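Local coordinates for phosphate transport system protein phoU (PDB 2I0M), which probably takes part in regulating phosphate uptake and binds zinc ions within an all-helical fold, at residues A27-L32 with K39-L44; H120-L125 with Y185-L190. All blocks are in the same frame, centred on the assembly; numbering follows the deposited sequence.

Interaction 1 (A27-L32 with K39-L44); sequences ASKALL and KEMAEL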
loop_
_atom_site.group_PDB
_atom_site.type_symbol
_atom_site.label_atom_id
_atom_site.label_comp_id
_atom_site.label_asym_id
_atom_site.label_seq_id
_atom_site.Cartn_x
_atom_site.Cartn_y
_atom_site.Cartn_z
ATOM N N ALA A 27 13.172 10.734 -2.155
ATOM C CA ALA A 27 11.945 11.344 -2.641
ATOM C C ALA A 27 12.240 12.743 -3.180
ATOM O O ALA A 27 11.839 13.106 -4.289
ATOM C CB ALA A 27 10.886 11.392 -1.509
ATOM N N SER A 28 12.954 13.513 -2.367
ATOM C CA SER A 28 13.479 14.829 -2.750
ATOM C C SER A 28 14.334 14.809 -4.035
ATOM O O SER A 28 14.086 15.589 -4.959
ATOM C CB SER A 28 14.253 15.429 -1.581
ATOM O OG SER A 28 14.926 16.583 -2.027
ATOM N N LYS A 29 15.321 13.909 -4.077
ATOM C CA LYS A 29 16.118 13.606 -5.289
ATOM C C LYS A 29 15.265 13.169 -6.504
ATOM O O LYS A 29 15.492 13.635 -7.617
ATOM C CB LYS A 29 17.194 12.536 -4.983
ATOM C CG LYS A 29 18.582 13.080 -4.602
ATOM C CD LYS A 29 19.461 12.101 -3.770
ATOM C CE LYS A 29 19.215 10.585 -4.056
ATOM N NZ LYS A 29 19.824 9.660 -3.007
ATOM N N ALA A 30 14.297 12.278 -6.288
ATOM C CA ALA A 30 13.367 11.853 -7.355
ATOM C C ALA A 30 12.627 13.017 -8.018
ATOM O O ALA A 30 12.483 13.060 -9.241
ATOM C CB ALA A 30 12.346 10.823 -6.827
ATOM N N LEU A 31 12.145 13.943 -7.192
ATOM C CA LEU A 31 11.353 15.064 -7.671
ATOM C C LEU A 31 12.207 16.135 -8.305
ATOM O O LEU A 31 11.759 16.799 -9.237
ATOM C CB LEU A 31 10.475 15.626 -6.543
ATOM C CG LEU A 31 9.374 14.623 -6.149
ATOM C CD1 LEU A 31 8.645 15.059 -4.885
ATOM C CD2 LEU A 31 8.382 14.365 -7.306
ATOM N N LEU A 32 13.432 16.299 -7.802
ATOM C CA LEU A 32 14.424 17.153 -8.451
ATOM C C LEU A 32 14.838 16.564 -9.794
ATOM O O LEU A 32 14.925 17.294 -10.780
ATOM C CB LEU A 32 15.657 17.398 -7.552
ATOM C CG LEU A 32 16.963 17.934 -8.174
ATOM C CD1 LEU A 32 16.818 19.332 -8.819
ATOM C CD2 LEU A 32 18.098 17.926 -7.152
ATOM N N LYS A 39 18.119 12.583 -16.239
ATOM C CA LYS A 39 18.023 11.141 -16.454
ATOM C C LYS A 39 19.149 10.349 -15.786
ATOM O O LYS A 39 18.992 9.166 -15.485
ATOM C CB LYS A 39 17.940 10.825 -17.947
ATOM C CG LYS A 39 16.638 11.298 -18.583
ATOM C CD LYS A 39 16.465 10.771 -20.007
ATOM C CE LYS A 39 15.290 11.472 -20.683
ATOM N NZ LYS A 39 14.604 10.613 -21.687
ATOM N N GLU A 40 20.271 11.014 -15.540
ATOM C CA GLU A 40 21.403 10.396 -14.862
ATOM C C GLU A 40 21.136 10.250 -13.365
ATOM O O GLU A 40 21.434 9.210 -12.784
ATOM C CB GLU A 40 22.689 11.182 -15.141
ATOM C CG GLU A 40 22.925 11.398 -16.629
ATOM C CD GLU A 40 24.328 11.858 -16.945
ATOM O OE1 GLU A 40 24.932 11.322 -17.909
ATOM O OE2 GLU A 40 24.827 12.755 -16.230
ATOM N N MET A 41 20.555 11.284 -12.756
ATOM C CA MET A 41 20.163 11.244 -11.344
ATOM C C MET A 41 19.066 10.214 -11.116
ATOM O O MET A 41 19.043 9.551 -10.080
ATOM C CB MET A 41 19.696 12.624 -10.871
ATOM C CG MET A 41 19.570 12.804 -9.354
ATOM S SD MET A 41 18.671 14.334 -8.981
ATOM C CE MET A 41 19.159 14.645 -7.293
ATOM N N ALA A 42 18.162 10.084 -12.086
ATOM C CA ALA A 42 17.135 9.054 -12.048
ATOM C C ALA A 42 17.756 7.662 -11.950
ATOM O O ALA A 42 17.289 6.832 -11.163
ATOM C CB ALA A 42 16.215 9.155 -13.258
ATOM N N GLU A 43 18.810 7.424 -12.736
ATOM C CA GLU A 43 19.489 6.124 -12.776
ATOM C C GLU A 43 20.165 5.751 -11.460
ATOM O O GLU A 43 20.157 4.592 -11.067
ATOM C CB GLU A 43 20.525 6.068 -13.915
ATOM C CG GLU A 43 20.164 5.123 -15.046
ATOM C CD GLU A 43 21.362 4.306 -15.537
ATOM O OE1 GLU A 43 22.165 3.849 -14.690
ATOM O OE2 GLU A 43 21.497 4.105 -16.767
ATOM N N LEU A 44 20.776 6.735 -10.804
ATOM C CA LEU A 44 21.404 6.529 -9.499
ATOM C C LEU A 44 20.349 6.223 -8.430
ATOM O O LEU A 44 20.583 5.403 -7.539
ATOM C CB LEU A 44 22.285 7.727 -9.099
ATOM C CG LEU A 44 23.380 8.203 -10.080
ATOM C CD1 LEU A 44 23.982 9.540 -9.655
ATOM C CD2 LEU A 44 24.495 7.159 -10.336
#

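Interaction 2 (H120-L125 with Y185-L190); sequences HQMGKL and YIIGHL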
loop_
_atom_site.group_PDB
_atom_site.type_symbol
_atom_site.label_atom_id
_atom_site.label_comp_id
_atom_site.label_asym_id
_atom_site.label_seq_id
_atom_site.Cartn_x
_atom_site.Cartn_y
_atom_site.Cartn_z
ATOM N N HIS A 120 4.389 19.893 -8.871
ATOM C CA HIS A 120 5.366 20.408 -7.908
ATOM C C HIS A 120 4.702 20.557 -6.544
ATOM O O HIS A 120 5.312 20.285 -5.518
ATOM C CB HIS A 120 5.928 21.788 -8.365
ATOM C CG HIS A 120 6.872 21.724 -9.533
ATOM N ND1 HIS A 120 7.600 22.818 -9.964
ATOM C CD2 HIS A 120 7.230 20.699 -10.342
ATOM C CE1 HIS A 120 8.344 22.475 -11.000
ATOM N NE2 HIS A 120 8.138 21.193 -11.250
ATOM N N GLN A 121 3.448 21.005 -6.541
ATOM C CA GLN A 121 2.704 21.220 -5.304
ATOM C C GLN A 121 2.334 19.912 -4.628
ATOM O O GLN A 121 2.505 19.776 -3.420
ATOM C CB GLN A 121 1.462 22.071 -5.539
ATOM C CG GLN A 121 1.763 23.506 -5.967
ATOM C CD GLN A 121 2.656 24.238 -4.989
ATOM O OE1 GLN A 121 2.482 24.126 -3.773
ATOM N NE2 GLN A 121 3.618 24.999 -5.510
ATOM N N MET A 122 1.841 18.953 -5.413
ATOM C CA MET A 122 1.553 17.613 -4.919
ATOM C C MET A 122 2.832 17.022 -4.346
ATOM O O MET A 122 2.811 16.359 -3.296
ATOM C CB MET A 122 1.007 16.738 -6.056
ATOM C CG MET A 122 0.645 15.290 -5.678
ATOM S SD MET A 122 -0.081 14.324 -7.032
ATOM C CE MET A 122 1.165 14.465 -8.256
ATOM N N GLY A 123 3.947 17.280 -5.031
ATOM C CA GLY A 123 5.255 16.800 -4.592
ATOM C C GLY A 123 5.715 17.414 -3.285
ATOM O O GLY A 123 6.162 16.698 -2.388
ATOM N N LYS A 124 5.603 18.738 -3.183
ATOM C CA LYS A 124 5.962 19.510 -1.985
ATOM C C LYS A 124 5.147 19.070 -0.747
ATOM O O LYS A 124 5.691 18.985 0.356
ATOM C CB LYS A 124 5.802 21.034 -2.245
ATOM C CG LYS A 124 6.862 21.687 -3.207
ATOM C CD LYS A 124 6.512 23.161 -3.701
ATOM C CE LYS A 124 7.470 23.653 -4.859
ATOM N NZ LYS A 124 7.023 24.789 -5.878
ATOM N N LEU A 125 3.854 18.792 -0.925
ATOM C CA LEU A 125 3.000 18.355 0.192
ATOM C C LEU A 125 3.335 16.921 0.626
ATOM O O LEU A 125 3.338 16.605 1.817
ATOM C CB LEU A 125 1.502 18.526 -0.126
ATOM C CG LEU A 125 0.445 18.074 0.917
ATOM C CD1 LEU A 125 0.468 18.862 2.243
ATOM C CD2 LEU A 125 -0.956 18.111 0.335
ATOM N N TYR A 185 1.668 7.668 -14.222
ATOM C CA TYR A 185 2.420 6.836 -13.273
ATOM C C TYR A 185 2.996 7.683 -12.155
ATOM O O TYR A 185 2.836 7.342 -10.987
ATOM C CB TYR A 185 3.556 6.075 -13.951
ATOM C CG TYR A 185 3.130 5.142 -15.061
ATOM C CD1 TYR A 185 1.882 4.504 -15.037
ATOM C CD2 TYR A 185 3.993 4.860 -16.118
ATOM C CE1 TYR A 185 1.505 3.643 -16.050
ATOM C CE2 TYR A 185 3.622 3.998 -17.137
ATOM C CZ TYR A 185 2.382 3.390 -17.096
ATOM O OH TYR A 185 2.007 2.533 -18.113
ATOM N N ILE A 186 3.639 8.796 -12.520
ATOM C CA ILE A 186 4.275 9.685 -11.560
ATOM C C ILE A 186 3.303 10.123 -10.470
ATOM O O ILE A 186 3.624 10.055 -9.278
ATOM C CB ILE A 186 4.917 10.925 -12.251
ATOM C CG1 ILE A 186 6.201 10.510 -12.968
ATOM C CG2 ILE A 186 5.193 12.036 -11.231
ATOM C CD1 ILE A 186 6.619 11.428 -14.090
ATOM N N ILE A 187 2.118 10.570 -10.871
ATOM C CA ILE A 187 1.154 11.057 -9.888
ATOM C C ILE A 187 0.579 9.910 -9.057
ATOM O O ILE A 187 0.247 10.107 -7.894
ATOM C CB ILE A 187 0.051 11.986 -10.495
ATOM C CG1 ILE A 187 -0.863 11.238 -11.464
ATOM C CG2 ILE A 187 0.704 13.188 -11.159
ATOM C CD1 ILE A 187 -2.205 11.918 -11.692
ATOM N N GLY A 188 0.517 8.716 -9.653
ATOM C CA GLY A 188 0.145 7.504 -8.933
ATOM C C GLY A 188 1.190 7.100 -7.900
ATOM O O GLY A 188 0.848 6.584 -6.822
ATOM N N HIS A 189 2.464 7.328 -8.223
ATOM C CA HIS A 189 3.559 7.034 -7.298
ATOM C C HIS A 189 3.560 7.964 -6.092
ATOM O O HIS A 189 3.864 7.530 -4.981
ATOM C CB HIS A 189 4.915 7.086 -7.997
ATOM C CG HIS A 189 5.196 5.890 -8.851
ATOM N ND1 HIS A 189 5.106 4.600 -8.374
ATOM C CD2 HIS A 189 5.587 5.787 -10.145
ATOM C CE1 HIS A 189 5.404 3.751 -9.342
ATOM N NE2 HIS A 189 5.697 4.444 -10.428
ATOM N N LEU A 190 3.227 9.230 -6.322
ATOM C CA LEU A 190 3.129 10.223 -5.262
ATOM C C LEU A 190 1.920 9.959 -4.394
ATOM O O LEU A 190 1.987 10.091 -3.171
ATOM C CB LEU A 190 3.030 11.643 -5.843
ATOM C CG LEU A 190 4.324 12.359 -6.223
ATOM C CD1 LEU A 190 4.042 13.683 -6.917
ATOM C CD2 LEU A 190 5.175 12.572 -4.975
#

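Interaction 1 (A27-L32 with K39-L44)
Met41 reaches across from the start of helix 39-66 to Lys29 and Leu32, which stand one turn apart on helix 5-35. Its CB points at the opposing helix, and the chain runs out extended from there, with CG anti to the backbone N (chi1 -166°). CB and CG span the gap between the helices without close contact. SD is the first atom to land, 3.5 Å from the carbonyl O of Lys29 and 4.1 Å from CG of Leu32. The terminal CE then lies between the two side chains, 3.5 Å from CD2 of Leu32 and 3.7 Å from CB of Lys29; its still shorter approach to CG of Lys29 is doubtful. Both partners cross the methionine at about a right angle; the thioether meets the aliphatic root of the lysine and one methyl branch of the leucine. The contact lies at the surface of the protein, where Leu32 is exposed and Lys29 and Met41 are partly so. Nearby, Asp38 OD2 accepts a hydrogen bond from the Met41 backbone N, while on the inner side Ala42 packs on Ala101 and Leu105 of helix 74-105. Met41 thus bridges a helical hairpin, two consecutive helices joined by a short turn, in the all-helical PhoU fold.

Interaction 2 (H120-L125 with Y185-L190)
With CG anti to the backbone N (chi1 -179°), Met122 stretches toward helix 177-209 and then bends at its last torsion (chi3 56°), which brings the terminal CE against Ile187 and Leu190. Ile187 presents the CB and CG2 side of its branch, CB lying 3.5 Å from CE of Met122, while its CG1 arm leads away from the contact. Leu190 turns its CG anti to the carbonyl carbon and offers CD1, which comes 4.0 Å from CG of Met122. The end of Met122 is packed tightly: CE lies 3.3 Å from CD1 of Leu190 and is at least as near CG2 of Ile187. The thioether crosses Ile187 at about a right angle but Leu190 at a slant. This is core packing of an alpha-helical bundle: the segments run nearly parallel, at 22°, with axes 10.6 Å apart, and long apolar chains fill the interval. Where Gly123 has no side chain, CD1 of Leu190 comes within 4.1 Å of the Gly123 backbone N. The CA atoms of Gly123 and Leu190 are 6.9 Å apart. Tyr158 of helix 152-168 also touches Met122, and Ile100 of helix 74-105 packs on Leu190. A bound zinc ion lies about 9 Å from the Met122 side chain.

In the fold
Along the chain both segments of interaction 1 precede those of interaction 2, and each contact falls in a different one of the two PhoU domains of the sequence. Their centres are about 14 Å from each other. Interaction 1 joins neighbouring helices at the surface, whereas interaction 2 brings together helices 117-136 and 177-209, far apart in sequence, in the interior. Leu31, on helix 5-35, connects them: its CD1 lies 3.8 Å from CA of Gly123 and also packs on Leu190. Helix 74-105 borders both sites through Ile100, which meets Leu31 and Leu190. The two halves of the sequence are therefore packed into one continuous helical body, and helices 74-105 and 177-209 also carry zinc ligands.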